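Bacteriocin (Pseudomonas syringae pv. tomato, PDB 4FZL) probably kills competing bacteria by degrading the peptidoglycan precursor lipid II, as a calcium-binding phosphatase of the colicin M-like bacteriocins. Local coordinates at residues 49-54 against 87-92; 110-115 against 222-227. All coordinates share one frame; numbering follows the deposited sequence. Where two conformers were deposited one is given.

Contact 1: 49-54 against 87-92; sequences ADQREA and NHVLSG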
# COMPACT_ATOMS: atom_id res chain seq x y z
N ALA A 49 -9.18 4.63 8.33
CA ALA A 49 -9.82 3.34 8.31
C ALA A 49 -8.77 2.27 7.90
O ALA A 49 -8.72 1.16 8.43
CB ALA A 49 -11.00 3.38 7.34
N ASP A 50 -7.93 2.61 6.92
CA ASP A 50 -6.87 1.70 6.54
C ASP A 50 -5.92 1.43 7.70
O ASP A 50 -5.48 0.30 7.88
CB ASP A 50 -6.03 2.30 5.40
CG ASP A 50 -4.99 1.36 4.86
OD1 ASP A 50 -5.35 0.41 4.13
OD2 ASP A 50 -3.83 1.56 5.12
N GLN A 51 -5.54 2.47 8.42
CA GLN A 51 -4.73 2.29 9.60
C GLN A 51 -5.37 1.27 10.60
O GLN A 51 -4.70 0.40 11.16
CB GLN A 51 -4.44 3.67 10.23
CG GLN A 51 -3.57 3.73 11.48
CD GLN A 51 -2.14 3.52 11.20
OE1 GLN A 51 -1.67 3.96 10.19
NE2 GLN A 51 -1.43 2.88 12.11
N ARG A 52 -6.66 1.46 10.86
CA ARG A 52 -7.33 0.54 11.71
C ARG A 52 -7.41 -0.91 11.14
O ARG A 52 -7.28 -1.86 11.93
CB ARG A 52 -8.75 0.98 12.10
CG ARG A 52 -8.80 2.25 12.93
CD ARG A 52 -10.20 2.41 13.46
NE ARG A 52 -10.39 3.66 14.19
CZ ARG A 52 -11.45 3.92 14.96
NH1 ARG A 52 -12.43 3.03 15.10
NH2 ARG A 52 -11.54 5.09 15.57
N GLU A 53 -7.62 -1.05 9.83
CA GLU A 53 -7.54 -2.38 9.22
C GLU A 53 -6.11 -2.99 9.41
O GLU A 53 -6.02 -4.20 9.69
CB GLU A 53 -7.93 -2.34 7.75
CG GLU A 53 -8.09 -3.69 7.13
CD GLU A 53 -8.57 -3.66 5.66
OE1 GLU A 53 -9.27 -4.59 5.23
OE2 GLU A 53 -8.25 -2.68 4.98
N ALA A 54 -5.08 -2.16 9.36
CA ALA A 54 -3.74 -2.68 9.57
C ALA A 54 -3.55 -3.20 10.99
O ALA A 54 -2.69 -4.04 11.24
CB ALA A 54 -2.67 -1.63 9.32
N ASN A 87 3.10 6.67 13.87
CA ASN A 87 3.59 5.64 13.01
C ASN A 87 2.47 5.13 12.06
O ASN A 87 1.65 4.31 12.44
CB ASN A 87 4.16 4.47 13.85
CG ASN A 87 5.55 4.76 14.46
OD1 ASN A 87 5.99 5.92 14.58
ND2 ASN A 87 6.24 3.70 14.86
N HIS A 88 2.44 5.59 10.82
CA HIS A 88 1.43 5.11 9.87
C HIS A 88 1.82 3.78 9.31
O HIS A 88 2.98 3.53 8.99
CB HIS A 88 1.24 6.10 8.70
CG HIS A 88 0.38 7.26 9.08
ND1 HIS A 88 -0.95 7.32 8.80
CD2 HIS A 88 0.70 8.42 9.80
CE1 HIS A 88 -1.45 8.47 9.31
NE2 HIS A 88 -0.45 9.12 9.95
N VAL A 89 0.83 2.95 9.11
CA VAL A 89 0.99 1.61 8.64
C VAL A 89 -0.09 1.37 7.59
O VAL A 89 -1.29 1.54 7.84
CB VAL A 89 0.81 0.58 9.78
CG1 VAL A 89 1.04 -0.85 9.23
CG2 VAL A 89 1.79 0.88 10.94
N LEU A 90 0.33 0.83 6.48
CA LEU A 90 -0.52 0.41 5.39
C LEU A 90 -1.01 -1.05 5.56
O LEU A 90 -0.28 -1.97 5.78
CB LEU A 90 0.14 0.53 4.04
CG LEU A 90 0.67 1.91 3.64
CD1 LEU A 90 1.53 2.03 2.36
CD2 LEU A 90 -0.49 2.90 3.56
N SER A 91 -2.32 -1.22 5.45
CA SER A 91 -2.85 -2.50 5.60
C SER A 91 -2.75 -3.52 4.47
O SER A 91 -2.91 -4.72 4.73
CB SER A 91 -4.34 -2.32 5.97
OG SER A 91 -5.20 -2.23 4.85
N GLY A 92 -2.60 -3.03 3.26
CA GLY A 92 -2.72 -3.85 2.08
C GLY A 92 -4.14 -4.08 1.59
O GLY A 92 -4.37 -4.79 0.60
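Side chains of Asp50 and Gln51 reach across from helix 37-54 to the backbone of 87-92, a helix-to-loop contact in the colicin M-like fold where the loop between helices 59-70 and 96-106 passes one face of the helix. Two backbone amides of the loop are taken by side-chain oxygens. Asp50 OD2 accepts from Ser91 N at 3.2 Å, met on its syn side but 34° out of the carboxylate plane. Gln51, its chain bent at the CB-CG bond (chi2 75°) after an anti first torsion, turns its amide back to the loop; Val89 N donates to Gln51 OE1 at 2.9 Å, while Gln51 NE2 makes a weak bond with Asn87 O and a further one with Glu55. The carboxylate of Asp50 is also bound by His99 at OD2 and Thr96 at OD1, which tie it to helix 96-106 and restrict its rotation. His99 NE2 is also hydrogen-bonded to His88 ND1, so this histidine links Asp50 of helix 37-54 to the loop. Apolar contact is slight: Ala54 CB lies 3.8 Å from Val89 CG1 and the same distance from Ser91 CB. Around the serine hydroxyl the polar contacts gather, with Gly93 N also hydrogen-bonded to it. Ser91 OG stands 2.7 Å from Asp50 OD1 and 3.1 Å from Glu53 OE2, two acceptors within reach of one proton.

Contact 2: 110-115 against 222-227; sequences APLTFP and TSYSIE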
# COMPACT_ATOMS: atom_id res chain seq x y z
N ALA A 110 7.08 12.15 6.54
CA ALA A 110 7.44 11.09 7.50
C ALA A 110 7.48 9.75 6.79
O ALA A 110 6.68 9.51 5.89
CB ALA A 110 6.41 11.01 8.65
N PRO A 111 8.42 8.86 7.15
CA PRO A 111 8.31 7.50 6.58
C PRO A 111 6.99 6.80 6.96
O PRO A 111 6.42 7.12 8.01
CB PRO A 111 9.47 6.75 7.22
CG PRO A 111 10.34 7.76 7.88
CD PRO A 111 9.51 8.98 8.12
N LEU A 112 6.52 5.82 6.15
CA LEU A 112 5.27 5.06 6.35
C LEU A 112 5.80 3.60 6.32
O LEU A 112 6.84 3.28 5.67
CB LEU A 112 4.30 5.41 5.13
CG LEU A 112 3.07 4.78 4.62
CD1 LEU A 112 2.05 4.91 5.71
CD2 LEU A 112 2.46 5.48 3.43
N THR A 113 5.10 2.70 7.00
CA THR A 113 5.41 1.27 7.01
C THR A 113 4.42 0.49 6.23
O THR A 113 3.22 0.71 6.40
CB THR A 113 5.53 0.75 8.44
OG1 THR A 113 6.55 1.51 9.10
CG2 THR A 113 5.82 -0.75 8.46
N PHE A 114 4.87 -0.40 5.35
CA PHE A 114 4.06 -1.31 4.59
C PHE A 114 4.57 -2.71 4.90
O PHE A 114 5.46 -3.18 4.27
CB PHE A 114 4.11 -1.05 3.08
CG PHE A 114 2.96 -1.62 2.29
CD1 PHE A 114 2.07 -2.54 2.77
CD2 PHE A 114 2.78 -1.25 0.99
CE1 PHE A 114 1.03 -3.01 2.02
CE2 PHE A 114 1.78 -1.76 0.20
CZ PHE A 114 0.90 -2.66 0.73
N PRO A 115 4.06 -3.33 5.98
CA PRO A 115 4.63 -4.64 6.37
C PRO A 115 4.68 -5.62 5.18
O PRO A 115 3.68 -5.72 4.43
CB PRO A 115 3.71 -5.12 7.48
CG PRO A 115 3.18 -3.79 8.05
CD PRO A 115 2.98 -2.89 6.88
N THR A 222 4.62 16.12 -0.24
CA THR A 222 6.02 15.77 0.08
C THR A 222 6.19 14.28 -0.11
O THR A 222 5.44 13.48 0.45
CB THR A 222 6.40 16.16 1.51
OG1 THR A 222 6.11 17.56 1.67
CG2 THR A 222 7.92 15.92 1.78
N SER A 223 7.16 13.93 -0.95
CA SER A 223 7.51 12.53 -1.19
C SER A 223 8.10 11.96 0.11
O SER A 223 8.55 12.69 1.00
CB SER A 223 8.53 12.47 -2.37
OG SER A 223 7.85 12.93 -3.55
N TYR A 224 8.16 10.65 0.20
CA TYR A 224 8.55 10.00 1.41
C TYR A 224 8.97 8.56 1.14
O TYR A 224 8.75 8.02 0.04
CB TYR A 224 7.39 10.07 2.41
CG TYR A 224 6.09 9.38 1.97
CD1 TYR A 224 5.92 8.01 2.15
CD2 TYR A 224 5.07 10.08 1.30
CE1 TYR A 224 4.71 7.44 1.80
CE2 TYR A 224 3.89 9.45 0.87
CZ TYR A 224 3.74 8.14 1.15
OH TYR A 224 2.59 7.49 0.75
N SER A 225 9.51 7.93 2.18
CA SER A 225 10.04 6.56 2.12
C SER A 225 8.94 5.64 2.65
O SER A 225 8.35 5.89 3.69
CB SER A 225 11.35 6.52 2.94
OG SER A 225 11.78 5.17 3.12
N ILE A 226 8.77 4.50 1.97
CA ILE A 226 7.95 3.43 2.41
C ILE A 226 8.91 2.30 2.85
O ILE A 226 9.65 1.71 2.03
CB ILE A 226 6.93 2.94 1.35
CG1 ILE A 226 5.97 4.08 0.98
CG2 ILE A 226 6.12 1.74 1.85
CD1 ILE A 226 4.83 3.68 0.09
N GLU A 227 8.85 1.97 4.14
CA GLU A 227 9.62 0.86 4.71
C GLU A 227 8.83 -0.39 4.58
O GLU A 227 7.62 -0.36 4.83
CB GLU A 227 9.96 1.15 6.17
CG GLU A 227 10.76 2.39 6.31
CD GLU A 227 11.25 2.73 7.69
OE1 GLU A 227 10.93 2.03 8.65
OE2 GLU A 227 12.03 3.68 7.77
O HOH W 1 8.89 0.22 9.46
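Leu112 and Thr113 pair in parallel with Ile226 and Glu227, joined by three backbone hydrogen bonds. Leu112 N donates to Ser225 O at 3.1 Å, and Leu112 O accepts from Glu227 N at 2.8 Å, so one residue uses both its amide and its carbonyl toward the partner strand. The third bond, Phe114 N to Glu227 O, is also 2.8 Å and nearly straight, with 173° at the hydrogen. On the face of Leu112 and Ile226, the leucine, with CG anti to its backbone N (chi1 165°), sends CD2 obliquely against the phenol end of Tyr224, 3.4 Å from CE1. Farther along, Phe114 CB rests 3.7 Å from Ile226 CG2. The other face carries Thr113 and Glu227, whose polar ends are linked by one water, 2.7 Å from Thr113 OG1 and 2.8 Å from Glu227 OE1, the latter accepting its proton. Farther out, Tyr224 OH is hydrogen-bonded to Ala100 O, and His103 meets the tyrosine ring edge-to-face while its NE2 binds Ala110 O; helix 96-106 thus fixes the ring against Leu112. Ile226 and Phe114 also touch Leu165 of helix 159-165. Ile226 bonds through its backbone to Asp195 of strand 184-197, making 224-227 an inner strand: a short parallel pair added to the otherwise antiparallel sheet of this colicin M-like fold.

Overall arrangement
Contacts 1 and 2, with centres 12 Å apart, meet through the loop 87-92 and strand 112-113. Leu90 N lies 2.9 Å from Thr113 O and His88 O 3.0 Å from Thr113 N, both probable hydrogen bonds, so the loop runs along strand 112-113 on the side away from 224-227. His88 CB also packs on Leu112 CD1. The series thus leads from helix 37-54 through loop and strand into the mixed sheet, toward the calcium site of Leu165, Asn167 and Asp195. Contact 2 is nearer the metal: the Ile226 side chain is about 8 Å from the calcium ion, that of Leu90 in contact 1 about 11 Å.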